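PDB 5UG1: acyltransferase from Streptococcus pneumoniae, which probably transfers acetyl groups to the hydroxyls of peptidoglycan sugars in the cell wall, as the catalytic domain of the O-acetyltransferase OatA. Local coordinates for residues 91-96 and 130-135. Sequence-based numbering, arbitrary orientation.
Sequences TPYEGD and VAKEHP
The Tyr93 ring has the Ala131 methyl over one face and the backbone N of Gly95 over the other, 3.6 Å above the ring plane and toward the rim; having no side chain, Gly95 can bring its backbone this close. Ala131 CB sits 3.5 Å from the centroid of the Tyr93 ring and 18° off its normal, a CH-pi contact. With CG anti to the backbone N (chi1 177°), Tyr93 extends from the loop after strand 86-90 to helix 127-132, where the short side chain of alanine lets the helix approach the flat ring closely. The side chain of Tyr93 lies about 10 Å from the bound methanesulfonic acid. Lys132 comes in obliquely: its CG methylene rests 3.5 Å from Tyr93 CE1, while the extended chain beyond carries NZ on to a salt bridge with Glu106 and a hydrogen bond to Asn128. Lysine suits this exposed margin, since its charge is paired elsewhere. Trp138 also meets the Tyr93 ring and hydrogen-bonds to Ala131 O through its indole nitrogen. Asn128 supplies hydrogen bonds between loop and helix nearby, but none joins 91-96 to 130-135, whose contact rests on dispersion and CH-pi attraction and so depends on close fit of apolar surfaces.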
loop_
_atom_site.group_PDB
_atom_site.type_symbol
_atom_site.label_atom_id
_atom_site.label_comp_id
_atom_site.label_asym_id
_atom_site.label_seq_id
_atom_site.Cartn_x
_atom_site.Cartn_y
_atom_site.Cartn_z
ATOM N N THR A 91 2.935 -3.727 -1.185
ATOM C CA THR A 91 2.731 -5.164 -1.269
ATOM C C THR A 91 2.231 -5.702 0.071
ATOM O O THR A 91 2.583 -5.174 1.131
ATOM C CB THR A 91 4.019 -5.889 -1.665
ATOM O OG1 THR A 91 5.079 -5.527 -0.767
ATOM C CG2 THR A 91 4.424 -5.575 -3.136
ATOM N N PRO A 92 1.381 -6.728 0.053
ATOM C CA PRO A 92 0.841 -7.264 1.302
ATOM C C PRO A 92 1.767 -8.312 1.901
ATOM O O PRO A 92 2.594 -8.912 1.215
ATOM C CB PRO A 92 -0.490 -7.890 0.862
ATOM C CG PRO A 92 -0.234 -8.309 -0.538
ATOM C CD PRO A 92 0.758 -7.352 -1.129
ATOM N N TYR A 93 1.606 -8.532 3.207
ATOM C CA TYR A 93 2.400 -9.533 3.916
ATOM C C TYR A 93 1.520 -10.345 4.857
ATOM O O TYR A 93 0.980 -9.804 5.829
ATOM C CB TYR A 93 3.540 -8.881 4.697
ATOM C CG TYR A 93 4.334 -9.872 5.503
ATOM C CD1 TYR A 93 5.216 -10.757 4.886
ATOM C CD2 TYR A 93 4.196 -9.937 6.890
ATOM C CE1 TYR A 93 5.940 -11.680 5.640
ATOM C CE2 TYR A 93 4.917 -10.845 7.643
ATOM C CZ TYR A 93 5.783 -11.718 7.015
ATOM O OH TYR A 93 6.498 -12.620 7.775
ATOM N N GLU A 94 1.402 -11.640 4.567
ATOM C CA GLU A 94 0.859 -12.658 5.469
ATOM C C GLU A 94 2.033 -13.519 5.936
ATOM O O GLU A 94 2.627 -14.259 5.141
ATOM C CB GLU A 94 -0.212 -13.492 4.755
ATOM C CG GLU A 94 -0.548 -14.849 5.398
ATOM C CD GLU A 94 -1.205 -14.702 6.764
ATOM O OE1 GLU A 94 -2.380 -14.273 6.813
ATOM O OE2 GLU A 94 -0.538 -14.991 7.787
ATOM N N GLY A 95 2.381 -13.413 7.220
ATOM C CA GLY A 95 3.571 -14.078 7.712
ATOM C C GLY A 95 3.418 -15.556 8.007
ATOM O O GLY A 95 4.427 -16.267 8.052
ATOM N N ASP A 96 2.194 -16.043 8.219
ATOM C CA ASP A 96 1.981 -17.452 8.574
ATOM C C ASP A 96 2.081 -18.289 7.309
ATOM O O ASP A 96 1.112 -18.421 6.562
ATOM C CB ASP A 96 0.628 -17.649 9.247
ATOM C CG ASP A 96 0.358 -19.118 9.635
ATOM O OD1 ASP A 96 1.128 -20.039 9.260
ATOM O OD2 ASP A 96 -0.656 -19.352 10.317
ATOM N N VAL A 130 10.175 -6.057 3.252
ATOM C CA VAL A 130 10.670 -5.492 4.509
ATOM C C VAL A 130 10.181 -6.316 5.700
ATOM O O VAL A 130 10.957 -6.655 6.608
ATOM C CB VAL A 130 10.256 -4.012 4.620
ATOM C CG1 VAL A 130 10.347 -3.499 6.077
ATOM C CG2 VAL A 130 11.120 -3.155 3.692
ATOM N N ALA A 131 8.888 -6.673 5.695
ATOM C CA ALA A 131 8.306 -7.454 6.782
ATOM C C ALA A 131 9.042 -8.766 7.003
ATOM O O ALA A 131 9.206 -9.203 8.145
ATOM C CB ALA A 131 6.840 -7.742 6.496
ATOM N N LYS A 132 9.474 -9.423 5.926
ATOM C CA LYS A 132 10.189 -10.681 6.085
ATOM C C LYS A 132 11.545 -10.483 6.747
ATOM O O LYS A 132 12.102 -11.441 7.297
ATOM C CB LYS A 132 10.366 -11.367 4.735
ATOM C CG LYS A 132 9.079 -11.776 4.087
ATOM C CD LYS A 132 9.349 -12.344 2.708
ATOM C CE LYS A 132 8.066 -12.736 2.005
ATOM N NZ LYS A 132 8.295 -12.933 0.552
ATOM N N GLU A 133 12.079 -9.266 6.719
ATOM C CA GLU A 133 13.406 -9.011 7.255
ATOM C C GLU A 133 13.394 -8.702 8.741
ATOM O O GLU A 133 14.465 -8.522 9.326
ATOM C CB GLU A 133 14.068 -7.847 6.518
ATOM C CG GLU A 133 14.465 -8.112 5.085
ATOM C CD GLU A 133 15.338 -6.992 4.538
ATOM O OE1 GLU A 133 16.574 -7.187 4.454
ATOM O OE2 GLU A 133 14.789 -5.906 4.226
ATOM N N HIS A 134 12.228 -8.639 9.368
ATOM C CA HIS A 134 12.100 -8.157 10.742
ATOM C C HIS A 134 11.219 -9.095 11.542
ATOM O O HIS A 134 10.115 -8.724 11.956
ATOM C CB HIS A 134 11.534 -6.740 10.762
ATOM C CG HIS A 134 12.456 -5.727 10.170
ATOM N ND1 HIS A 134 13.450 -5.115 10.902
ATOM C CD2 HIS A 134 12.542 -5.224 8.916
ATOM C CE1 HIS A 134 14.108 -4.274 10.123
ATOM N NE2 HIS A 134 13.579 -4.325 8.911
ATOM N N PRO A 135 11.691 -10.316 11.799
ATOM C CA PRO A 135 10.880 -11.252 12.594
ATOM C C PRO A 135 10.503 -10.708 13.959
ATOM O O PRO A 135 9.465 -11.103 14.504
ATOM C CB PRO A 135 11.788 -12.488 12.712
ATOM C CG PRO A 135 13.172 -11.951 12.544
ATOM C CD PRO A 135 13.047 -10.831 11.547
#